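Local coordinates for GMP reductase (Trypanosoma brucei brucei, PDB 6JIG), which probably catalyses the irreversible NADPH-dependent deamination of GMP to IMP, helping to balance the cell's adenine and guanine nucleotides, at residues A86-V91 and L229-A234; R38-V43 and A253-V258; T380-G385 and G438-I443. The protein carries 1 engineered substitution. All blocks are in the same frame, centred on the assembly; numbering follows the deposited sequence.

Interaction 1 of 3, residues A86-V91 and L229-A234; sequences AMLREV and LLVGAA
Val91 and Leu88, one helical turn apart, pack against Val231 and form the close part of this contact, Val91 with its methyl CG1 and Leu88 with its branch carbon CG. With chi1 at 175°, Val91 swings CG1 away from its own N, which puts that methyl 3.8 Å from Val231 CB and nearly as close to Val231 CG1. Leu88 crosses Val231 at a slant: its CG lies 4.0 Å from Val231 CG1, and its CD1 extends further along the strand to 4.2 Å from Ala233 CB. Beta-branched valine fills the gap between helix and strand with a short, stiff side chain, while the small Ala233 leaves room for the leucine end and for Leu248 of helix 239-251.

Packing relaxes toward Leu229, whose CB stands 4.3 Å from Val91 CG1. Here a water bridges the two backbones, 2.8 Å from Val91 O and 2.9 Å from Leu229 N, whose hydrogen it accepts. On the outer face of the helix Arg89 points away and is exposed to solvent, as suits its charge.

Helix 81-93, coming after strand 72-75, thus lies against the next strand, 232-235, with an apolar inner face, as in a (beta/alpha)8 barrel, even though the two CBS domains intervene in sequence.

Interaction 2 of 3, residues R38-V43 and A253-V258; sequences RLSRNV and ADVLVV
Val255, on barrel strand 255-259, meets a beta hairpin that carries a classic beta bulge, in which two residues of one arm, Leu39 and Ser40, are set opposite the single Val43 of the other; a type I turn runs from Ser40 to Val43. The hairpin sits across the N-terminal end of the (beta/alpha)8 barrel, the end remote from where such barrels keep their active sites.

The side chain of Val255 is short, yet its two branches serve different neighbours. CB points toward the hairpin but remains 4.6 Å from its nearest atom there, Leu39 CD2, leaving the methyls to make the contact. CG2, held between the backbone N and the carbonyl carbon, meets that same Leu39 CD2 at 3.9 Å, the two side chains reaching for each other tip to tip. CG1, anti to the carbonyl carbon (chi1 -65°), heads instead for the turn, where it meets Ser40 OG, at 3.8 Å, and CG2 of Val43 on the second arm. Valine suits a place where two separate methyls are wanted on a strand, and the longer Leu39 also reaches Ile287 of strand 285-291.

The serine hydroxyl is not left to the apolar group beside it: Ser40 OG is hydrogen-bonded to Asp285 OD2, which also receives Asn42 N, so one carboxylate ties the turn to the neighbouring strand. Asp254, next to Val255, spends its OD2 on Lys92 and Val231 N. On the outer side, Arg38 makes weak bonds to Arg41 O.

In the bulge, Val43 O receives Leu39 N at 2.8 Å and, weakly, Ser40 N. Across the contact, the tightest spot is Val43 CG2 against Val255 CG1, at 3.5 Å closer than methyl groups usually pack.

Interaction 3 of 3, residues T380-G385 and G438-I443; sequences TDEAPG and GPVGPI
Glu382 reaches the N-terminal end of helix 440-457 with its carboxylate, supplying acceptors to backbone N-H groups that have no preceding helical turn to bond to. The loop bearing it comes after barrel strand 370-373, so the contact ties the long connection out of the eighth strand to the helix that probably completes the (beta/alpha)8 barrel. Bending at chi2 (85°) folds the glutamate back until OE1 accepts the hydrogen of Val440 N, 2.8 Å away, on its syn side but 31° out of the carboxylate plane. OE2 serves the next amide indirectly, through a water that donates to it and accepts from Gly441 N. A negative charge here would probably also be favoured by the helix dipole.

A second bond joins the backbones: Asp381 N donates to Gly438 O at 2.7 Å, approaching from above the carbonyl plane. Gly438 has a positive phi at which a side chain would jam against the preceding carbonyl. Thr380 O receives both Ala383 N and Lys396 NZ, while Thr380 OG1 is hydrogen-bonded to Leu377 O.

The carboxylate of Asp381 lies alongside Pro439, whose nitrogen has no hydrogen to give. Val440 packs across Thr380, its CB against OG1, and against Met62 and Ala65 of helix 60-68. Beyond it, the threonine methyl finds an apolar partner, Thr380 CG2 resting 3.6 Å from Ile443 CD1.

In the fold
Interactions 1 and 2 belong to one sheet: strands 232-235 and 255-259 are neighbours in the barrel, and the segments touch directly, with Ala233 O 2.9 Å from Val257 N, a probable hydrogen bond. They meet different parts of the barrel, a helix lying on its outer wall in interaction 1 and a hairpin across its N-terminal end in interaction 2. Both join their segments through aliphatic groups, fully buried in the first and mostly so in the second. Interaction 3, about 17 Å from interaction 1 between centres, is partly solvent-exposed and relies on direct hydrogen bonds and a charged group. Helix 60-68 touches residues of both interaction 1 and interaction 3.

Interaction 1 of 3, residues A86-V91 and L229-A234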
ATOM      1  N   ALA A  86       4.615 -48.117   3.667  1.00 42.49           N
ATOM      2  CA  ALA A  86       5.864 -47.963   2.931  1.00 41.37           C
ATOM      3  C   ALA A  86       6.709 -46.821   3.496  1.00 42.41           C
ATOM      4  O   ALA A  86       7.937 -46.935   3.622  1.00 37.00           O
ATOM      5  CB  ALA A  86       5.562 -47.727   1.452  1.00 43.46           C
ATOM      6  N   MET A  87       6.072 -45.692   3.823  1.00 39.50           N
ATOM      7  CA  MET A  87       6.821 -44.615   4.464  1.00 38.79           C
ATOM      8  C   MET A  87       7.421 -45.088   5.776  1.00 35.15           C
ATOM      9  O   MET A  87       8.573 -44.774   6.095  1.00 38.49           O
ATOM     10  CB  MET A  87       5.915 -43.408   4.715  1.00 40.23           C
ATOM     11  CG  MET A  87       5.420 -42.744   3.469  1.00 40.97           C
ATOM     12  SD  MET A  87       4.665 -41.170   3.918  1.00 45.36           S
ATOM     13  CE  MET A  87       3.379 -41.732   5.006  1.00 39.40           C
ATOM     14  N   LEU A  88       6.644 -45.844   6.549  1.00 38.52           N
ATOM     15  CA  LEU A  88       7.113 -46.338   7.835  1.00 40.73           C
ATOM     16  C   LEU A  88       8.328 -47.245   7.665  1.00 40.04           C
ATOM     17  O   LEU A  88       9.338 -47.089   8.362  1.00 36.76           O
ATOM     18  CB  LEU A  88       5.972 -47.065   8.547  1.00 38.25           C
ATOM     19  CG  LEU A  88       6.097 -47.040  10.070  1.00 45.47           C
ATOM     20  CD1 LEU A  88       4.734 -47.001  10.695  1.00 43.14           C
ATOM     21  CD2 LEU A  88       6.878 -48.268  10.555  1.00 43.42           C
ATOM     22  N   ARG A  89       8.257 -48.188   6.722  1.00 41.44           N
ATOM     23  CA  ARG A  89       9.390 -49.079   6.487  1.00 39.37           C
ATOM     24  C   ARG A  89      10.619 -48.315   6.029  1.00 37.70           C
ATOM     25  O   ARG A  89      11.747 -48.706   6.349  1.00 39.89           O
ATOM     26  CB  ARG A  89       9.016 -50.138   5.454  1.00 41.43           C
ATOM     27  CG  ARG A  89       8.117 -51.234   5.994  1.00 45.62           C
ATOM     28  CD  ARG A  89       7.936 -52.333   4.944  1.00 49.47           C
ATOM     29  NE  ARG A  89       7.065 -51.877   3.867  1.00 54.47           N
ATOM     30  CZ  ARG A  89       5.767 -52.144   3.815  1.00 52.91           C
ATOM     31  NH1 ARG A  89       5.204 -52.880   4.772  1.00 53.36           N
ATOM     32  NH2 ARG A  89       5.038 -51.686   2.807  1.00 54.22           N
ATOM     33  N   GLU A  90      10.438 -47.233   5.271  1.00 40.15           N
ATOM     34  CA  GLU A  90      11.601 -46.433   4.887  1.00 40.09           C
ATOM     35  C   GLU A  90      12.224 -45.755   6.093  1.00 39.24           C
ATOM     36  O   GLU A  90      13.457 -45.660   6.192  1.00 39.43           O
ATOM     37  CB  GLU A  90      11.223 -45.395   3.831  1.00 43.54           C
ATOM     38  CG  GLU A  90      10.919 -46.022   2.472  1.00 47.83           C
ATOM     39  CD  GLU A  90      10.747 -44.985   1.376  1.00 54.29           C
ATOM     40  OE1 GLU A  90      11.500 -43.986   1.378  1.00 54.51           O
ATOM     41  OE2 GLU A  90       9.854 -45.174   0.520  1.00 57.78           O
ATOM     42  N   VAL A  91      11.393 -45.255   7.011  1.00 38.17           N
ATOM     43  CA  VAL A  91      11.932 -44.659   8.231  1.00 35.19           C
ATOM     44  C   VAL A  91      12.744 -45.695   9.004  1.00 35.05           C
ATOM     45  O   VAL A  91      13.841 -45.414   9.495  1.00 37.40           O
ATOM     46  CB  VAL A  91      10.804 -44.078   9.098  1.00 34.56           C
ATOM     47  CG1 VAL A  91      11.379 -43.563  10.424  1.00 36.96           C
ATOM     48  CG2 VAL A  91      10.080 -42.937   8.353  1.00 36.61           C
ATOM     49  N   LEU A 229      15.168 -45.807  14.052  1.00 37.42           N
ATOM     50  CA  LEU A 229      14.509 -44.567  14.467  1.00 35.52           C
ATOM     51  C   LEU A 229      13.058 -44.807  14.880  1.00 35.62           C
ATOM     52  O   LEU A 229      12.322 -45.552  14.228  1.00 35.30           O
ATOM     53  CB  LEU A 229      14.566 -43.542  13.333  1.00 33.91           C
ATOM     54  CG  LEU A 229      15.999 -43.092  12.993  1.00 38.50           C
ATOM     55  CD1 LEU A 229      16.021 -42.269  11.702  1.00 40.81           C
ATOM     56  CD2 LEU A 229      16.586 -42.297  14.144  1.00 37.91           C
ATOM     57  N   LEU A 230      12.650 -44.161  15.976  1.00 36.53           N
ATOM     58  CA  LEU A 230      11.263 -44.193  16.424  1.00 37.01           C
ATOM     59  C   LEU A 230      10.370 -43.419  15.463  1.00 35.28           C
ATOM     60  O   LEU A 230      10.778 -42.406  14.892  1.00 36.86           O
ATOM     61  CB  LEU A 230      11.124 -43.563  17.811  1.00 36.61           C
ATOM     62  CG  LEU A 230      11.454 -44.256  19.128  1.00 42.34           C
ATOM     63  CD1 LEU A 230      10.901 -43.359  20.258  1.00 44.10           C
ATOM     64  CD2 LEU A 230      10.865 -45.640  19.204  1.00 40.05           C
ATOM     65  N   VAL A 231       9.138 -43.889  15.304  1.00 35.66           N
ATOM     66  CA  VAL A 231       8.175 -43.205  14.438  1.00 37.33           C
ATOM     67  C   VAL A 231       6.764 -43.664  14.795  1.00 37.63           C
ATOM     68  O   VAL A 231       6.528 -44.842  15.086  1.00 37.54           O
ATOM     69  CB  VAL A 231       8.511 -43.438  12.944  1.00 34.92           C
ATOM     70  CG1 VAL A 231       8.461 -44.947  12.583  1.00 37.02           C
ATOM     71  CG2 VAL A 231       7.584 -42.626  12.048  1.00 35.23           C
ATOM     72  N   GLY A 232       5.819 -42.719  14.773  1.00 35.53           N
ATOM     73  CA  GLY A 232       4.419 -43.015  14.975  1.00 34.69           C
ATOM     74  C   GLY A 232       3.625 -42.864  13.684  1.00 34.70           C
ATOM     75  O   GLY A 232       4.128 -42.411  12.657  1.00 34.94           O
ATOM     76  N   ALA A 233       2.357 -43.258  13.759  1.00 34.24           N
ATOM     77  CA  ALA A 233       1.474 -43.201  12.606  1.00 34.83           C
ATOM     78  C   ALA A 233       0.050 -42.930  13.065  1.00 37.44           C
ATOM     79  O   ALA A 233      -0.386 -43.459  14.094  1.00 35.86           O
ATOM     80  CB  ALA A 233       1.541 -44.509  11.803  1.00 36.84           C
ATOM     81  N   ALA A 234      -0.664 -42.092  12.298  1.00 34.51           N
ATOM     82  CA  ALA A 234      -2.041 -41.729  12.585  1.00 37.01           C
ATOM     83  C   ALA A 234      -3.005 -42.705  11.923  1.00 34.36           C
ATOM     84  O   ALA A 234      -2.732 -43.234  10.843  1.00 37.15           O
ATOM     85  CB  ALA A 234      -2.350 -40.313  12.091  1.00 36.86           C
TER
HETATM   86  O   HOH W   1      15.827 -46.279  11.269  1.00 35.83           O

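Interaction 2 of 3, residues R38-V43 and A253-V258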
ATOM      1  N   ARG A  38       8.048 -37.603  28.107  1.00 34.68           N
ATOM      2  CA  ARG A  38       7.268 -38.750  27.663  1.00 37.07           C
ATOM      3  C   ARG A  38       6.305 -38.325  26.566  1.00 38.66           C
ATOM      4  O   ARG A  38       5.577 -37.331  26.711  1.00 34.32           O
ATOM      5  CB  ARG A  38       6.497 -39.378  28.821  1.00 38.76           C
ATOM      6  CG  ARG A  38       7.385 -39.769  29.998  1.00 46.47           C
ATOM      7  CD  ARG A  38       6.717 -40.790  30.898  1.00 51.64           C
ATOM      8  NE  ARG A  38       6.898 -42.137  30.370  1.00 56.43           N
ATOM      9  CZ  ARG A  38       7.853 -42.981  30.756  1.00 56.52           C
ATOM     10  NH1 ARG A  38       8.730 -42.635  31.696  1.00 59.99           N
ATOM     11  NH2 ARG A  38       7.928 -44.181  30.195  1.00 54.00           N
ATOM     12  N   LEU A  39       6.330 -39.064  25.465  1.00 34.67           N
ATOM     13  CA  LEU A  39       5.308 -38.925  24.444  1.00 35.33           C
ATOM     14  C   LEU A  39       4.011 -39.586  24.885  1.00 38.67           C
ATOM     15  O   LEU A  39       2.917 -39.039  24.682  1.00 32.94           O
ATOM     16  CB  LEU A  39       5.812 -39.547  23.148  1.00 37.00           C
ATOM     17  CG  LEU A  39       4.780 -39.619  22.035  1.00 37.55           C
ATOM     18  CD1 LEU A  39       4.498 -38.211  21.505  1.00 34.00           C
ATOM     19  CD2 LEU A  39       5.269 -40.538  20.927  1.00 38.03           C
ATOM     20  N   SER A  40       4.126 -40.767  25.487  1.00 36.18           N
ATOM     21  CA  SER A  40       3.001 -41.546  25.973  1.00 35.51           C
ATOM     22  C   SER A  40       3.510 -42.373  27.150  1.00 37.24           C
ATOM     23  O   SER A  40       4.684 -42.289  27.522  1.00 37.55           O
ATOM     24  CB  SER A  40       2.416 -42.441  24.871  1.00 37.65           C
ATOM     25  OG  SER A  40       3.440 -43.126  24.171  1.00 38.79           O
ATOM     26  N   ARG A  41       2.618 -43.184  27.728  1.00 36.88           N
ATOM     27  CA  ARG A  41       2.940 -43.894  28.969  1.00 38.22           C
ATOM     28  C   ARG A  41       4.259 -44.652  28.856  1.00 39.42           C
ATOM     29  O   ARG A  41       5.063 -44.662  29.795  1.00 42.69           O
ATOM     30  CB  ARG A  41       1.817 -44.867  29.336  1.00 37.26           C
ATOM     31  CG  ARG A  41       0.550 -44.302  29.999  1.00 37.36           C
ATOM     32  CD  ARG A  41      -0.259 -45.488  30.552  1.00 35.78           C
ATOM     33  NE  ARG A  41      -1.676 -45.245  30.820  1.00 43.90           N
ATOM     34  CZ  ARG A  41      -2.161 -44.737  31.956  1.00 44.42           C
ATOM     35  NH1 ARG A  41      -1.352 -44.380  32.956  1.00 43.22           N
ATOM     36  NH2 ARG A  41      -3.471 -44.576  32.097  1.00 46.49           N
ATOM     37  N   ASN A  42       4.516 -45.268  27.704  1.00 37.79           N
ATOM     38  CA  ASN A  42       5.683 -46.133  27.572  1.00 42.15           C
ATOM     39  C   ASN A  42       6.687 -45.644  26.532  1.00 43.60           C
ATOM     40  O   ASN A  42       7.536 -46.425  26.097  1.00 37.90           O
ATOM     41  CB  ASN A  42       5.222 -47.558  27.264  1.00 41.29           C
ATOM     42  CG  ASN A  42       4.266 -48.079  28.316  1.00 41.96           C
ATOM     43  OD1 ASN A  42       4.651 -48.271  29.465  1.00 46.56           O
ATOM     44  ND2 ASN A  42       3.005 -48.267  27.942  1.00 39.77           N
ATOM     45  N   VAL A  43       6.639 -44.369  26.133  1.00 36.79           N
ATOM     46  CA  VAL A  43       7.561 -43.855  25.117  1.00 35.97           C
ATOM     47  C   VAL A  43       8.185 -42.562  25.620  1.00 40.06           C
ATOM     48  O   VAL A  43       7.474 -41.575  25.846  1.00 37.52           O
ATOM     49  CB  VAL A  43       6.869 -43.620  23.765  1.00 37.83           C
ATOM     50  CG1 VAL A  43       7.866 -43.068  22.760  1.00 36.87           C
ATOM     51  CG2 VAL A  43       6.249 -44.921  23.246  1.00 40.01           C
ATOM     52  N   ALA A 253       5.421 -49.432  13.420  1.00 39.12           N
ATOM     53  CA  ALA A 253       4.946 -48.262  14.164  1.00 38.67           C
ATOM     54  C   ALA A 253       5.220 -48.432  15.651  1.00 38.64           C
ATOM     55  O   ALA A 253       4.881 -49.458  16.244  1.00 39.56           O
ATOM     56  CB  ALA A 253       3.443 -48.059  13.937  1.00 35.40           C
ATOM     57  N   ASP A 254       5.840 -47.426  16.250  1.00 35.27           N
ATOM     58  CA  ASP A 254       6.149 -47.468  17.669  1.00 37.15           C
ATOM     59  C   ASP A 254       5.010 -46.959  18.540  1.00 39.96           C
ATOM     60  O   ASP A 254       4.928 -47.335  19.715  1.00 39.07           O
ATOM     61  CB  ASP A 254       7.418 -46.662  17.934  1.00 37.36           C
ATOM     62  CG  ASP A 254       8.617 -47.250  17.226  1.00 41.59           C
ATOM     63  OD1 ASP A 254       9.023 -48.359  17.638  1.00 40.52           O
ATOM     64  OD2 ASP A 254       9.132 -46.639  16.250  1.00 36.96           O
ATOM     65  N   VAL A 255       4.146 -46.103  17.988  1.00 38.44           N
ATOM     66  CA  VAL A 255       2.912 -45.661  18.630  1.00 37.29           C
ATOM     67  C   VAL A 255       1.890 -45.436  17.534  1.00 33.84           C
ATOM     68  O   VAL A 255       2.234 -45.158  16.379  1.00 35.28           O
ATOM     69  CB  VAL A 255       3.062 -44.355  19.461  1.00 37.14           C
ATOM     70  CG1 VAL A 255       3.974 -44.552  20.641  1.00 41.06           C
ATOM     71  CG2 VAL A 255       3.578 -43.212  18.591  1.00 39.30           C
ATOM     72  N   LEU A 256       0.626 -45.553  17.900  1.00 35.50           N
ATOM     73  CA  LEU A 256      -0.464 -45.179  17.016  1.00 36.91           C
ATOM     74  C   LEU A 256      -1.146 -43.939  17.578  1.00 35.17           C
ATOM     75  O   LEU A 256      -1.256 -43.775  18.796  1.00 35.83           O
ATOM     76  CB  LEU A 256      -1.495 -46.301  16.890  1.00 33.55           C
ATOM     77  CG  LEU A 256      -1.023 -47.580  16.203  1.00 38.40           C
ATOM     78  CD1 LEU A 256      -2.105 -48.633  16.306  1.00 37.19           C
ATOM     79  CD2 LEU A 256      -0.670 -47.298  14.752  1.00 34.05           C
ATOM     80  N   VAL A 257      -1.623 -43.076  16.687  1.00 33.97           N
ATOM     81  CA  VAL A 257      -2.320 -41.858  17.094  1.00 33.85           C
ATOM     82  C   VAL A 257      -3.708 -41.878  16.469  1.00 31.72           C
ATOM     83  O   VAL A 257      -3.846 -41.700  15.253  1.00 37.32           O
ATOM     84  CB  VAL A 257      -1.559 -40.588  16.693  1.00 36.43           C
ATOM     85  CG1 VAL A 257      -2.327 -39.338  17.166  1.00 35.18           C
ATOM     86  CG2 VAL A 257      -0.121 -40.617  17.235  1.00 34.85           C
ATOM     87  N   VAL A 258      -4.729 -42.087  17.295  1.00 31.39           N
ATOM     88  CA  VAL A 258      -6.118 -41.933  16.870  1.00 36.17           C
ATOM     89  C   VAL A 258      -6.399 -40.443  16.787  1.00 37.88           C
ATOM     90  O   VAL A 258      -6.324 -39.744  17.799  1.00 38.11           O
ATOM     91  CB  VAL A 258      -7.084 -42.606  17.854  1.00 36.40           C
ATOM     92  CG1 VAL A 258      -8.519 -42.356  17.424  1.00 40.54           C
ATOM     93  CG2 VAL A 258      -6.794 -44.074  17.952  1.00 36.56           C
TER

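Interaction 3 of 3, residues T380-G385 and G438-I443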
ATOM      1  N   THR A 380      10.228 -26.705   5.493  1.00 45.97           N
ATOM      2  CA  THR A 380      11.606 -27.125   5.633  1.00 47.00           C
ATOM      3  C   THR A 380      11.948 -28.102   4.512  1.00 48.52           C
ATOM      4  O   THR A 380      11.067 -28.616   3.812  1.00 49.14           O
ATOM      5  CB  THR A 380      11.844 -27.757   7.004  1.00 43.89           C
ATOM      6  OG1 THR A 380      10.936 -28.846   7.190  1.00 40.92           O
ATOM      7  CG2 THR A 380      11.608 -26.718   8.115  1.00 44.37           C
ATOM      8  N   ASP A 381      13.252 -28.331   4.332  1.00 46.46           N
ATOM      9  CA  ASP A 381      13.722 -29.286   3.334  1.00 47.41           C
ATOM     10  C   ASP A 381      12.996 -30.619   3.464  1.00 49.76           C
ATOM     11  O   ASP A 381      12.550 -31.199   2.465  1.00 49.72           O
ATOM     12  CB  ASP A 381      15.227 -29.509   3.483  1.00 47.64           C
ATOM     13  CG  ASP A 381      16.057 -28.324   3.029  1.00 50.03           C
ATOM     14  OD1 ASP A 381      15.492 -27.280   2.641  1.00 51.78           O
ATOM     15  OD2 ASP A 381      17.296 -28.437   3.070  1.00 53.91           O
ATOM     16  N   GLU A 382      12.864 -31.117   4.695  1.00 46.07           N
ATOM     17  CA  GLU A 382      12.334 -32.453   4.927  1.00 44.81           C
ATOM     18  C   GLU A 382      10.815 -32.524   4.848  1.00 45.71           C
ATOM     19  O   GLU A 382      10.270 -33.627   4.744  1.00 47.98           O
ATOM     20  CB  GLU A 382      12.806 -32.970   6.292  1.00 44.04           C
ATOM     21  CG  GLU A 382      14.306 -33.250   6.360  1.00 42.56           C
ATOM     22  CD  GLU A 382      15.133 -32.019   6.689  1.00 46.58           C
ATOM     23  OE1 GLU A 382      14.581 -30.890   6.684  1.00 46.60           O
ATOM     24  OE2 GLU A 382      16.346 -32.175   6.954  1.00 48.04           O
ATOM     25  N   ALA A 383      10.119 -31.393   4.907  1.00 43.15           N
ATOM     26  CA  ALA A 383       8.679 -31.417   4.732  1.00 43.15           C
ATOM     27  C   ALA A 383       8.345 -31.861   3.307  1.00 50.46           C
ATOM     28  O   ALA A 383       9.115 -31.611   2.376  1.00 53.00           O
ATOM     29  CB  ALA A 383       8.075 -30.043   5.005  1.00 44.67           C
ATOM     30  N   PRO A 384       7.220 -32.541   3.117  1.00 45.63           N
ATOM     31  CA  PRO A 384       6.843 -32.984   1.770  1.00 50.67           C
ATOM     32  C   PRO A 384       6.525 -31.796   0.874  1.00 57.47           C
ATOM     33  O   PRO A 384       6.309 -30.670   1.329  1.00 58.25           O
ATOM     34  CB  PRO A 384       5.596 -33.841   2.000  1.00 48.42           C
ATOM     35  CG  PRO A 384       5.560 -34.123   3.460  1.00 45.34           C
ATOM     36  CD  PRO A 384       6.260 -32.990   4.136  1.00 42.80           C
ATOM     37  N   GLY A 385       6.490 -32.068  -0.426  1.00 59.52           N
ATOM     38  CA  GLY A 385       5.990 -31.120  -1.397  1.00 67.13           C
ATOM     39  C   GLY A 385       7.096 -30.453  -2.197  1.00 66.66           C
ATOM     40  O   GLY A 385       8.287 -30.552  -1.894  1.00 64.73           O
ATOM     41  N   GLY A 438      14.717 -24.111   4.927  1.00 50.77           N
ATOM     42  CA  GLY A 438      15.961 -24.847   5.006  1.00 49.33           C
ATOM     43  C   GLY A 438      15.787 -26.167   5.732  1.00 45.94           C
ATOM     44  O   GLY A 438      14.665 -26.626   5.949  1.00 46.93           O
ATOM     45  N   PRO A 439      16.890 -26.808   6.120  1.00 48.00           N
ATOM     46  CA  PRO A 439      16.780 -28.089   6.829  1.00 46.29           C
ATOM     47  C   PRO A 439      16.129 -27.922   8.196  1.00 43.11           C
ATOM     48  O   PRO A 439      16.296 -26.899   8.867  1.00 45.55           O
ATOM     49  CB  PRO A 439      18.235 -28.552   6.959  1.00 47.35           C
ATOM     50  CG  PRO A 439      19.042 -27.300   6.843  1.00 52.48           C
ATOM     51  CD  PRO A 439      18.291 -26.421   5.893  1.00 49.21           C
ATOM     52  N   VAL A 440      15.388 -28.958   8.606  1.00 41.47           N
ATOM     53  CA  VAL A 440      14.585 -28.877   9.828  1.00 42.33           C
ATOM     54  C   VAL A 440      15.456 -28.984  11.079  1.00 42.87           C
ATOM     55  O   VAL A 440      15.081 -28.479  12.142  1.00 41.86           O
ATOM     56  CB  VAL A 440      13.481 -29.955   9.825  1.00 41.15           C
ATOM     57  CG1 VAL A 440      14.057 -31.305  10.146  1.00 39.19           C
ATOM     58  CG2 VAL A 440      12.386 -29.618  10.833  1.00 39.81           C
ATOM     59  N   GLY A 441      16.618 -29.627  10.981  1.00 40.05           N
ATOM     60  CA  GLY A 441      17.499 -29.822  12.116  1.00 43.76           C
ATOM     61  C   GLY A 441      17.863 -28.559  12.879  1.00 43.32           C
ATOM     62  O   GLY A 441      17.622 -28.451  14.086  1.00 43.05           O
ATOM     63  N   PRO A 442      18.465 -27.582  12.196  1.00 45.60           N
ATOM     64  CA  PRO A 442      18.809 -26.325  12.889  1.00 45.63           C
ATOM     65  C   PRO A 442      17.600 -25.616  13.475  1.00 43.53           C
ATOM     66  O   PRO A 442      17.715 -24.966  14.523  1.00 41.84           O
ATOM     67  CB  PRO A 442      19.476 -25.481  11.792  1.00 44.78           C
ATOM     68  CG  PRO A 442      19.950 -26.472  10.771  1.00 47.53           C
ATOM     69  CD  PRO A 442      18.959 -27.609  10.805  1.00 46.74           C
ATOM     70  N   ILE A 443      16.445 -25.715  12.816  1.00 40.77           N
ATOM     71  CA  ILE A 443      15.228 -25.088  13.326  1.00 41.45           C
ATOM     72  C   ILE A 443      14.791 -25.749  14.626  1.00 40.51           C
ATOM     73  O   ILE A 443      14.449 -25.066  15.602  1.00 38.35           O
ATOM     74  CB  ILE A 443      14.125 -25.147  12.257  1.00 40.32           C
ATOM     75  CG1 ILE A 443      14.405 -24.126  11.160  1.00 42.41           C
ATOM     76  CG2 ILE A 443      12.768 -24.877  12.865  1.00 37.28           C
ATOM     77  CD1 ILE A 443      13.722 -24.464   9.880  1.00 46.13           C
TER
HETATM   78  O   HOH W   2      17.668 -31.440   8.904  1.00 45.61           O